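Local atomic coordinates of glutathione transferase (Mesorhizobium loti, PDB entry 1R9C), a protein that catalyses the hydration of the antibiotic fosfomycin as a manganese-dependent homodimer, thereby conferring resistance to the drug. Residues R20-E23 with G24-A28; D76-F79 with D80-E84. All coordinates share one frame; numbering follows the deposited sequence.

Interaction 1. Residues R20-E23 with G24-A28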
loop_
_atom_site.group_PDB
_atom_site.type_symbol
_atom_site.label_atom_id
_atom_site.label_comp_id
_atom_site.label_asym_id
_atom_site.label_seq_id
_atom_site.Cartn_x
_atom_site.Cartn_y
_atom_site.Cartn_z
ATOM N N ARG A 20 -4.545 6.683 -16.159
ATOM C CA ARG A 20 -5.138 8.018 -16.183
ATOM C C ARG A 20 -5.500 8.478 -14.765
ATOM O O ARG A 20 -5.276 9.633 -14.409
ATOM C CB ARG A 20 -6.307 8.097 -17.170
ATOM C CG ARG A 20 -5.905 7.714 -18.627
ATOM C CD ARG A 20 -4.579 8.376 -19.179
ATOM N NE ARG A 20 -4.219 7.922 -20.536
ATOM C CZ ARG A 20 -2.998 8.039 -21.094
ATOM N NH1 ARG A 20 -1.998 8.591 -20.393
ATOM N NH2 ARG A 20 -2.772 7.607 -22.357
ATOM N N ILE A 21 -6.043 7.567 -13.964
ATOM C CA ILE A 21 -6.284 7.840 -12.543
ATOM C C ILE A 21 -4.994 8.242 -11.812
ATOM O O ILE A 21 -4.966 9.278 -11.148
ATOM C CB ILE A 21 -7.002 6.629 -11.852
ATOM C CG1 ILE A 21 -8.410 6.456 -12.451
ATOM C CG2 ILE A 21 -7.050 6.833 -10.353
ATOM C CD1 ILE A 21 -9.097 5.100 -12.138
ATOM N N LEU A 22 -3.922 7.446 -11.934
ATOM C CA LEU A 22 -2.720 7.738 -11.163
ATOM C C LEU A 22 -2.077 9.040 -11.648
ATOM O O LEU A 22 -1.539 9.810 -10.847
ATOM C CB LEU A 22 -1.733 6.566 -11.238
ATOM C CG LEU A 22 -2.161 5.250 -10.589
ATOM C CD1 LEU A 22 -1.200 4.124 -11.022
ATOM C CD2 LEU A 22 -2.139 5.418 -9.054
ATOM N N GLU A 23 -2.157 9.303 -12.955
ATOM C CA GLU A 23 -1.620 10.543 -13.505
ATOM C C GLU A 23 -2.504 11.746 -13.112
ATOM O O GLU A 23 -1.992 12.811 -12.739
ATOM C CB GLU A 23 -1.499 10.456 -15.031
ATOM C CG GLU A 23 -0.362 9.535 -15.470
ATOM C CD GLU A 23 -0.315 9.341 -16.979
ATOM O OE1 GLU A 23 -1.228 9.825 -17.678
ATOM O OE2 GLU A 23 0.636 8.698 -17.461
ATOM N N GLY A 24 -3.819 11.534 -13.158
ATOM C CA GLY A 24 -4.786 12.602 -12.967
ATOM C C GLY A 24 -4.834 13.032 -11.508
ATOM O O GLY A 24 -4.865 14.236 -11.229
ATOM N N VAL A 25 -4.836 12.066 -10.591
ATOM C CA VAL A 25 -4.969 12.382 -9.161
ATOM C C VAL A 25 -3.616 12.687 -8.535
ATOM O O VAL A 25 -3.489 13.691 -7.833
ATOM C CB VAL A 25 -5.725 11.302 -8.340
ATOM C CG1 VAL A 25 -5.885 11.729 -6.904
ATOM C CG2 VAL A 25 -7.091 11.060 -8.885
ATOM N N PHE A 26 -2.603 11.854 -8.794
ATOM C CA PHE A 26 -1.355 11.988 -8.053
ATOM C C PHE A 26 -0.203 12.602 -8.831
ATOM O O PHE A 26 0.872 12.745 -8.282
ATOM C CB PHE A 26 -0.893 10.640 -7.459
ATOM C CG PHE A 26 -1.946 9.893 -6.677
ATOM C CD1 PHE A 26 -2.594 8.804 -7.240
ATOM C CD2 PHE A 26 -2.227 10.199 -5.349
ATOM C CE1 PHE A 26 -3.547 8.068 -6.496
ATOM C CE2 PHE A 26 -3.186 9.475 -4.625
ATOM C CZ PHE A 26 -3.836 8.401 -5.191
ATOM N N ASP A 27 -0.422 12.959 -10.102
ATOM C CA ASP A 27 0.661 13.307 -11.007
ATOM C C ASP A 27 1.715 12.194 -11.074
ATOM O O ASP A 27 2.905 12.457 -11.165
ATOM C CB ASP A 27 1.287 14.668 -10.646
ATOM C CG ASP A 27 1.712 15.458 -11.864
ATOM O OD1 ASP A 27 1.400 15.050 -13.026
ATOM O OD2 ASP A 27 2.371 16.522 -11.757
ATOM N N ALA A 28 1.267 10.945 -10.999
ATOM C CA ALA A 28 2.186 9.823 -11.170
ATOM C C ALA A 28 2.900 9.931 -12.513
ATOM O O ALA A 28 2.295 10.345 -13.491
ATOM C CB ALA A 28 1.425 8.521 -11.105
#
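L22 is the hub of the helix end formed by R20-E23 and G24-A28. Its CB meets CB of A28 at 3.7 Å, and its CD2 lies 3.9 Å from CD1 of F26, the two side chains crossing at a slant. The carbonyl of L22 works as hard as its side chain: O accepts from F26 N at 3.1 Å and from A28 N at 3.0 Å. The two donors lie above opposite faces of the carbonyl plane, 44° and 39° out of it, so one oxygen is gripped from both sides. On this dense flank V25 CG1 sits over the centre of the F26 ring, 4.1 Å above its plane, while the ring also meets F72 of the same chain and I2 of the second subunit. All of this closes helix 15-26, the helix of the first beta-alpha-beta-beta-beta module of the vicinal oxygen chelate fold, where L22 and A28 pack against F47 of strand 44-49. Regular helical bonds run on to F26 N; D27 then leaves the helix with positive phi (54°), and A28 N, six residues on from L22, closes the turn as a Schellman motif. D27 N adds a weak bond to E23 O. The solvent side is looser. There R20 NH1 forms a salt bridge to E23 OE1 at 3.1 Å, reaching it on the syn side. E23 stays extended beyond CG, a shape that carries its carboxylate back along the helix to R20, while its CG rests 3.4 Å from A28 O. D27 is also exposed, its CB directed away from R20-E23.

Interaction 2. Residues D76-F79 with D80-E84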
loop_
_atom_site.group_PDB
_atom_site.type_symbol
_atom_site.label_atom_id
_atom_site.label_comp_id
_atom_site.label_asym_id
_atom_site.label_seq_id
_atom_site.Cartn_x
_atom_site.Cartn_y
_atom_site.Cartn_z
ATOM N N ASP A 76 -3.307 21.373 3.242
ATOM C CA ASP A 76 -4.688 21.819 3.404
ATOM C C ASP A 76 -5.191 22.784 2.317
ATOM O O ASP A 76 -6.381 22.745 1.960
ATOM C CB ASP A 76 -4.925 22.431 4.790
ATOM C CG ASP A 76 -6.395 22.450 5.155
ATOM O OD1 ASP A 76 -6.926 23.554 5.332
ATOM O OD2 ASP A 76 -7.106 21.412 5.259
ATOM N N ALA A 77 -4.295 23.628 1.795
ATOM C CA ALA A 77 -4.659 24.621 0.778
ATOM C C ALA A 77 -5.102 23.991 -0.544
ATOM O O ALA A 77 -5.830 24.620 -1.316
ATOM C CB ALA A 77 -3.502 25.615 0.532
ATOM N N ASP A 78 -4.672 22.762 -0.801
ATOM C CA ASP A 78 -4.981 22.086 -2.061
ATOM C C ASP A 78 -6.195 21.170 -1.938
ATOM O O ASP A 78 -6.544 20.480 -2.887
ATOM C CB ASP A 78 -3.788 21.257 -2.542
ATOM C CG ASP A 78 -2.570 22.098 -2.838
ATOM O OD1 ASP A 78 -2.720 23.311 -3.033
ATOM O OD2 ASP A 78 -1.425 21.609 -2.909
ATOM N N PHE A 79 -6.842 21.162 -0.776
ATOM C CA PHE A 79 -7.963 20.243 -0.562
ATOM C C PHE A 79 -9.039 20.368 -1.669
ATOM O O PHE A 79 -9.423 19.376 -2.268
ATOM C CB PHE A 79 -8.568 20.460 0.831
ATOM C CG PHE A 79 -9.677 19.510 1.167
ATOM C CD1 PHE A 79 -9.408 18.329 1.856
ATOM C CD2 PHE A 79 -10.977 19.804 0.827
ATOM C CE1 PHE A 79 -10.431 17.435 2.189
ATOM C CE2 PHE A 79 -12.018 18.914 1.158
ATOM C CZ PHE A 79 -11.736 17.732 1.836
ATOM N N ASP A 80 -9.510 21.579 -1.939
ATOM C CA ASP A 80 -10.558 21.751 -2.941
ATOM C C ASP A 80 -10.104 21.406 -4.371
ATOM O O ASP A 80 -10.839 20.774 -5.107
ATOM C CB ASP A 80 -11.185 23.141 -2.855
ATOM C CG ASP A 80 -11.989 23.345 -1.569
ATOM O OD1 ASP A 80 -12.533 22.379 -0.990
ATOM O OD2 ASP A 80 -12.125 24.457 -1.057
ATOM N N ARG A 81 -8.888 21.814 -4.737
ATOM C CA ARG A 81 -8.220 21.370 -5.972
ATOM C C ARG A 81 -8.212 19.852 -6.165
ATOM O O ARG A 81 -8.491 19.329 -7.265
ATOM C CB ARG A 81 -6.756 21.804 -5.906
ATOM C CG ARG A 81 -6.191 22.390 -7.166
ATOM C CD ARG A 81 -5.123 23.448 -6.877
ATOM N NE ARG A 81 -5.690 24.768 -6.696
ATOM C CZ ARG A 81 -5.552 25.514 -5.598
ATOM N NH1 ARG A 81 -4.855 25.071 -4.551
ATOM N NH2 ARG A 81 -6.112 26.713 -5.556
ATOM N N TYR A 82 -7.819 19.129 -5.116
ATOM C CA TYR A 82 -7.757 17.681 -5.230
ATOM C C TYR A 82 -9.136 17.049 -5.339
ATOM O O TYR A 82 -9.307 16.054 -6.023
ATOM C CB TYR A 82 -6.969 17.062 -4.069
ATOM C CG TYR A 82 -5.512 17.032 -4.399
ATOM C CD1 TYR A 82 -4.658 18.024 -3.919
ATOM C CD2 TYR A 82 -5.001 16.060 -5.259
ATOM C CE1 TYR A 82 -3.319 18.034 -4.256
ATOM C CE2 TYR A 82 -3.665 16.048 -5.610
ATOM C CZ TYR A 82 -2.822 17.024 -5.082
ATOM O OH TYR A 82 -1.493 17.056 -5.404
ATOM N N ALA A 83 -10.115 17.632 -4.665
ATOM C CA ALA A 83 -11.480 17.138 -4.746
ATOM C C ALA A 83 -11.998 17.293 -6.188
ATOM O O ALA A 83 -12.693 16.403 -6.719
ATOM C CB ALA A 83 -12.353 17.908 -3.769
ATOM N N GLU A 84 -11.651 18.439 -6.788
ATOM C CA GLU A 84 -11.861 18.735 -8.209
ATOM C C GLU A 84 -11.229 17.708 -9.146
ATOM O O GLU A 84 -11.891 17.249 -10.084
ATOM C CB GLU A 84 -11.275 20.108 -8.549
ATOM C CG GLU A 84 -12.203 21.275 -8.260
ATOM C CD GLU A 84 -11.519 22.642 -8.389
ATOM O OE1 GLU A 84 -10.574 22.784 -9.216
ATOM O OE2 GLU A 84 -11.932 23.580 -7.661
HETATM O O HOH W 1 -8.592 23.946 -0.116
HETATM O O HOH W 2 -7.558 23.978 -3.402
#
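R81 reaches back toward D78 to form a salt bridge, its NH1 standing 3.2 Å from D78 OD1. The hydrogen bond within it is weak. D78 OD1 lies at the edge of the guanidinium, in its plane, but the carboxylate plane stands 79° to that group, so the two meet at one atom and not as a flat bidentate pair. The R81 chain is bent at chi2 and chi3 (chi3 -87°), and these bends fold NH1 back toward D78. On the other flank D78 CB sits in the plane of the Y82 ring, at its edge, 3.6 Å from CD1. The polar ends of D78 and Y82 both turn to the second subunit: Y82 OH bonds to the N of its M1, and D78 OD2 makes a weak bond to the same N. This is the opening turn of helix 79-89, the helix of the second module of the vicinal oxygen chelate fold, reached by the loop after strand 69-73. Direct backbone bonds join the two segments at Y82 N to D78 O (2.9 Å) and A83 N to F79 O (3.0 Å). At the two preceding positions waters bridge the same four-residue spacing: one links D76 O to D80 N, and another donates to A77 O at 2.8 Å and accepts from R81 N at 2.9 Å, while lying over one face of the R81 guanidinium. With chi1 at -177°, F79 holds CG beside its own carbonyl carbon, which brings the ring alongside the start of D80, whose OD1 meets the ring edge 3.5 Å from F79 CD2. The buried ring packs on I107 and makes a cation-pi contact with R105.

Interactions 1 and 2 lie on the helices of the two modules, their centres about 15 Å apart. They still touch directly: V25 O, near the end of helix 15-26, is 3.2 Å from Y82 CE2 on helix 79-89, and the same oxygen accepts a weak hydrogen bond from R85 NH1. I2 of the second subunit packs on both F26 and Y82, so each contact also meets the dimer partner. Neither contact includes the manganese ligands H7, H69 and E118. The side chains of F26 and F79 each lie about 8 Å from that of E118 and about 12 Å from a bound manganese ion.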